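Local atomic coordinates of DNA primase (Helicobacter pylori, PDB entry 4EHS), a protein that synthesises short RNA primers for DNA polymerase during replication and stimulates the DnaB helicase, which its C-terminal domain, the part described here, binds. Residues K63-F67 against K79-L83; L30-K35 against V59-K63. All coordinates share one frame; numbering follows the deposited sequence.

Contact 1: K63-F67 against K79-L83; sequences KKQEF and KLVAL
Gln65 and Lys79 supply the one direct hydrogen bond between the two segments, at their exposed side. Lys79 NZ donates to Gln65 OE1 over 2.8 Å, arriving from above the amide, 53° out of the carbonyl plane. The lysine chain is extended beyond CG, the reach needed to span the gap, and both polar ends suit a solvent-facing edge.

A water makes the second polar link. It donates to Glu66 OE2 at 2.7 Å and to the backbone O of Lys79 at 2.6 Å, so two acceptors that could not bond each other are joined.

The van der Waals contacts centre on Glu66. Its chain bends at chi2 (87°), which carries the carboxylate back across the Lys79 side chain at about a right angle; OE2 lies 3.5 Å from Lys79 CB, while the ammonium group stays farther off with Gln65. Beneath, Leu80 CD1 rests 3.1 Å from Glu66 O, a tight approach, and Leu83 CD2 makes an apolar contact with Glu66 CB at 4.0 Å. The glutamate thus offers methylenes to the buried leucines and its charged end to water. Leu80 also reaches Leu42, and Leu83 reaches Ile38, both on helix 30-43. This is the packing of two short consecutive helices, 64-71 and 78-85, joined by a brief loop within the all-helical helicase-binding domain, with leucines inward and a polar seam outward.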
# COMPACT_ATOMS: atom_id res chain seq x y z
N LYS A 63 12.20 3.43 14.61
CA LYS A 63 13.42 3.15 13.86
C LYS A 63 13.25 3.65 12.40
O LYS A 63 13.84 3.14 11.47
CB LYS A 63 13.84 1.65 13.93
CG LYS A 63 14.14 1.16 15.35
CD LYS A 63 15.40 1.78 15.89
CE LYS A 63 15.52 1.58 17.38
NZ LYS A 63 16.71 2.15 18.04
N LYS A 64 12.54 4.76 12.27
CA LYS A 64 12.28 5.29 10.95
C LYS A 64 13.58 5.70 10.27
O LYS A 64 13.77 5.43 9.08
CB LYS A 64 11.30 6.44 11.09
CG LYS A 64 11.00 7.11 9.77
CD LYS A 64 9.93 8.17 10.03
CE LYS A 64 9.19 8.51 8.75
NZ LYS A 64 10.20 9.00 7.76
N GLN A 65 14.50 6.33 10.99
CA GLN A 65 15.74 6.80 10.38
C GLN A 65 16.57 5.62 9.85
O GLN A 65 17.10 5.72 8.77
CB GLN A 65 16.60 7.68 11.34
CG GLN A 65 15.78 8.89 11.77
CD GLN A 65 16.49 9.89 12.68
OE1 GLN A 65 17.72 9.89 12.84
NE2 GLN A 65 15.69 10.77 13.27
N GLU A 66 16.65 4.54 10.63
CA GLU A 66 17.33 3.32 10.20
C GLU A 66 16.73 2.77 8.90
O GLU A 66 17.47 2.47 7.94
CB GLU A 66 17.30 2.26 11.33
CG GLU A 66 18.22 2.69 12.49
CD GLU A 66 17.56 3.57 13.54
OE1 GLU A 66 16.45 4.12 13.23
OE2 GLU A 66 18.19 3.76 14.63
N PHE A 67 15.41 2.63 8.87
CA PHE A 67 14.75 2.11 7.64
C PHE A 67 15.05 3.04 6.44
O PHE A 67 15.42 2.57 5.32
CB PHE A 67 13.23 1.96 7.84
CG PHE A 67 12.53 1.34 6.62
CD1 PHE A 67 12.50 -0.07 6.47
CD2 PHE A 67 11.92 2.13 5.63
CE1 PHE A 67 11.88 -0.68 5.37
CE2 PHE A 67 11.28 1.52 4.54
CZ PHE A 67 11.24 0.11 4.42
N LYS A 79 23.50 4.99 12.73
CA LYS A 79 22.36 4.25 13.26
C LYS A 79 22.21 2.86 12.69
O LYS A 79 21.90 1.87 13.41
CB LYS A 79 21.06 5.11 13.14
CG LYS A 79 21.06 6.30 14.12
CD LYS A 79 19.77 7.12 14.17
CE LYS A 79 20.03 8.40 14.96
NZ LYS A 79 18.80 9.18 15.28
N LEU A 80 22.41 2.76 11.37
CA LEU A 80 22.25 1.49 10.64
C LEU A 80 23.42 0.58 10.96
O LEU A 80 23.23 -0.62 11.18
CB LEU A 80 22.14 1.77 9.14
CG LEU A 80 21.36 0.80 8.31
CD1 LEU A 80 19.92 0.75 8.87
CD2 LEU A 80 21.39 1.25 6.84
N VAL A 81 24.61 1.15 11.04
CA VAL A 81 25.78 0.38 11.48
C VAL A 81 25.53 -0.22 12.88
O VAL A 81 25.73 -1.41 13.13
CB VAL A 81 27.08 1.25 11.42
CG1 VAL A 81 28.23 0.61 12.22
CG2 VAL A 81 27.43 1.53 9.95
N ALA A 82 25.00 0.60 13.79
CA ALA A 82 24.82 0.14 15.15
C ALA A 82 23.77 -0.99 15.20
O ALA A 82 23.90 -1.98 15.96
CB ALA A 82 24.38 1.29 16.03
N LEU A 83 22.73 -0.85 14.39
CA LEU A 83 21.74 -1.90 14.36
C LEU A 83 22.33 -3.20 13.75
O LEU A 83 22.04 -4.30 14.21
CB LEU A 83 20.51 -1.36 13.58
CG LEU A 83 19.32 -2.23 13.32
CD1 LEU A 83 18.78 -2.77 14.63
CD2 LEU A 83 18.25 -1.42 12.61
O HOH W 1 20.36 2.36 15.50

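Contact 2: L30-K35 against V59-K63; sequences LEFLEK and VFLHK
A buried carboxylate holds the loop that leads into helix 64-71: Glu34, on helix 30-43, grips three successive backbone N-H groups. OE2 takes Leu61 N at 2.8 Å in a fairly straight bond (162°), and OE1 takes His62 N, also at 2.8 Å; both are met on the syn side. Lys63 N adds a weak, bent bond to OE1. Glutamate suits the place because its chain, extended beyond CG, carries two acceptors to a loop whose amides point at the helix. A water donating to OE2 and to Val59 O gives OE2 a second partner, and OE1 lies at the edge of the Phe60 ring, 3.4 Å from CD1, with carboxylate and ring nearly perpendicular.

Lys63 is the N-cap residue of helix 64-71, so the clasp probably helps set where that helix begins within the helicase-binding domain. Farther out, Glu31 CB makes a CH-pi contact over one face of His62, 4.0 Å from the ring centroid, while Leu30 CD2 sits at the ring's edge and also packs on Leu61 CD1 at 3.9 Å. Glu31 OE2 forms a long, weak salt bridge with Lys63 NZ (3.4 Å); one water joins both to Lys35 NZ, whose own long ion pair with Glu31 completes a salt-bridge network.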
# COMPACT_ATOMS: atom_id res chain seq x y z
N LEU A 30 7.49 -2.79 20.71
CA LEU A 30 7.47 -2.39 19.33
C LEU A 30 8.88 -1.99 18.88
O LEU A 30 9.28 -2.30 17.76
CB LEU A 30 6.47 -1.24 19.10
CG LEU A 30 6.28 -0.79 17.66
CD1 LEU A 30 5.61 -1.91 16.91
CD2 LEU A 30 5.50 0.56 17.71
N GLU A 31 9.69 -1.42 19.78
CA GLU A 31 10.98 -0.91 19.38
C GLU A 31 11.84 -2.15 19.06
O GLU A 31 12.54 -2.16 18.02
CB GLU A 31 11.62 -0.00 20.47
CG GLU A 31 13.09 0.23 20.18
CD GLU A 31 13.69 1.40 20.95
OE1 GLU A 31 12.95 2.12 21.64
OE2 GLU A 31 14.90 1.62 20.83
N PHE A 32 11.72 -3.20 19.87
CA PHE A 32 12.46 -4.43 19.60
C PHE A 32 11.99 -5.04 18.26
O PHE A 32 12.77 -5.49 17.44
CB PHE A 32 12.23 -5.48 20.71
CG PHE A 32 13.07 -6.77 20.51
CD1 PHE A 32 14.40 -6.85 20.95
CD2 PHE A 32 12.52 -7.86 19.84
CE1 PHE A 32 15.12 -8.03 20.74
CE2 PHE A 32 13.23 -9.05 19.63
CZ PHE A 32 14.54 -9.10 20.07
N LEU A 33 10.71 -5.08 18.06
CA LEU A 33 10.20 -5.65 16.79
C LEU A 33 10.66 -4.84 15.57
O LEU A 33 11.00 -5.44 14.53
CB LEU A 33 8.66 -5.65 16.79
CG LEU A 33 7.98 -6.29 15.60
CD1 LEU A 33 8.44 -7.75 15.43
CD2 LEU A 33 6.45 -6.25 15.81
N GLU A 34 10.67 -3.52 15.65
CA GLU A 34 11.14 -2.71 14.50
C GLU A 34 12.63 -2.98 14.21
O GLU A 34 13.07 -3.10 13.04
CB GLU A 34 10.96 -1.22 14.81
CG GLU A 34 9.45 -0.85 14.82
CD GLU A 34 9.21 0.63 14.88
OE1 GLU A 34 10.17 1.41 14.73
OE2 GLU A 34 7.98 0.98 15.04
N LYS A 35 13.39 -3.09 15.30
CA LYS A 35 14.83 -3.43 15.14
C LYS A 35 15.03 -4.76 14.46
O LYS A 35 15.94 -4.91 13.61
CB LYS A 35 15.54 -3.45 16.54
CG LYS A 35 15.82 -2.04 17.01
CD LYS A 35 16.74 -2.11 18.27
CE LYS A 35 15.94 -2.24 19.50
NZ LYS A 35 16.76 -1.90 20.76
N VAL A 59 5.48 3.52 8.78
CA VAL A 59 5.00 2.44 9.62
C VAL A 59 5.76 2.45 10.94
O VAL A 59 5.20 2.17 11.99
CB VAL A 59 5.11 1.08 8.92
CG1 VAL A 59 4.66 -0.02 9.85
CG2 VAL A 59 4.20 1.02 7.70
N PHE A 60 7.03 2.83 10.84
CA PHE A 60 7.98 2.77 12.00
C PHE A 60 7.79 3.95 12.93
O PHE A 60 7.82 5.10 12.48
CB PHE A 60 9.43 2.76 11.48
CG PHE A 60 9.76 1.50 10.74
CD1 PHE A 60 10.25 0.38 11.46
CD2 PHE A 60 9.57 1.36 9.34
CE1 PHE A 60 10.52 -0.82 10.82
CE2 PHE A 60 9.85 0.14 8.70
CZ PHE A 60 10.34 -0.96 9.44
N LEU A 61 7.62 3.66 14.22
CA LEU A 61 7.52 4.70 15.26
C LEU A 61 8.83 4.90 16.02
O LEU A 61 8.96 5.92 16.72
CB LEU A 61 6.42 4.37 16.26
CG LEU A 61 5.04 4.05 15.68
CD1 LEU A 61 3.97 3.99 16.77
CD2 LEU A 61 4.71 5.06 14.61
N HIS A 62 9.78 3.98 15.85
CA HIS A 62 11.03 4.04 16.62
C HIS A 62 12.24 4.05 15.80
O HIS A 62 13.25 4.65 16.20
CB HIS A 62 11.11 2.88 17.62
CG HIS A 62 9.98 2.87 18.59
ND1 HIS A 62 9.91 3.75 19.65
CD2 HIS A 62 8.84 2.09 18.63
CE1 HIS A 62 8.74 3.52 20.32
NE2 HIS A 62 8.11 2.51 19.74
N LYS A 63 12.20 3.43 14.61
CA LYS A 63 13.42 3.15 13.86
C LYS A 63 13.25 3.65 12.40
O LYS A 63 13.84 3.14 11.47
CB LYS A 63 13.84 1.65 13.93
CG LYS A 63 14.14 1.16 15.35
CD LYS A 63 15.40 1.78 15.89
CE LYS A 63 15.52 1.58 17.38
NZ LYS A 63 16.71 2.15 18.04
O HOH W 2 17.39 0.66 20.39
O HOH W 3 5.81 0.16 13.83

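How the contacts relate
Lys63 belongs to both contacts: its side chain and N-H serve contact 2, whereas its carbonyl accepts the Phe67 N-H in the helix of contact 1. Contact 2 ties a helix to a loop nearer the chain centre, yet is only partly buried, ending in exposed His62 and Leu61; contact 1 joins two helices farther out but is largely buried, from inward Leu80 and Leu83 to exposed Gln65 and Lys79. Buried Glu34 binds backbone N-H groups directly, whereas buried Glu66 reaches the opposite backbone through water. Helix 30-43 is a partner in contact 2 and packs against the leucines of contact 1; the stacked rings of Phe67 and Phe60 also link the two.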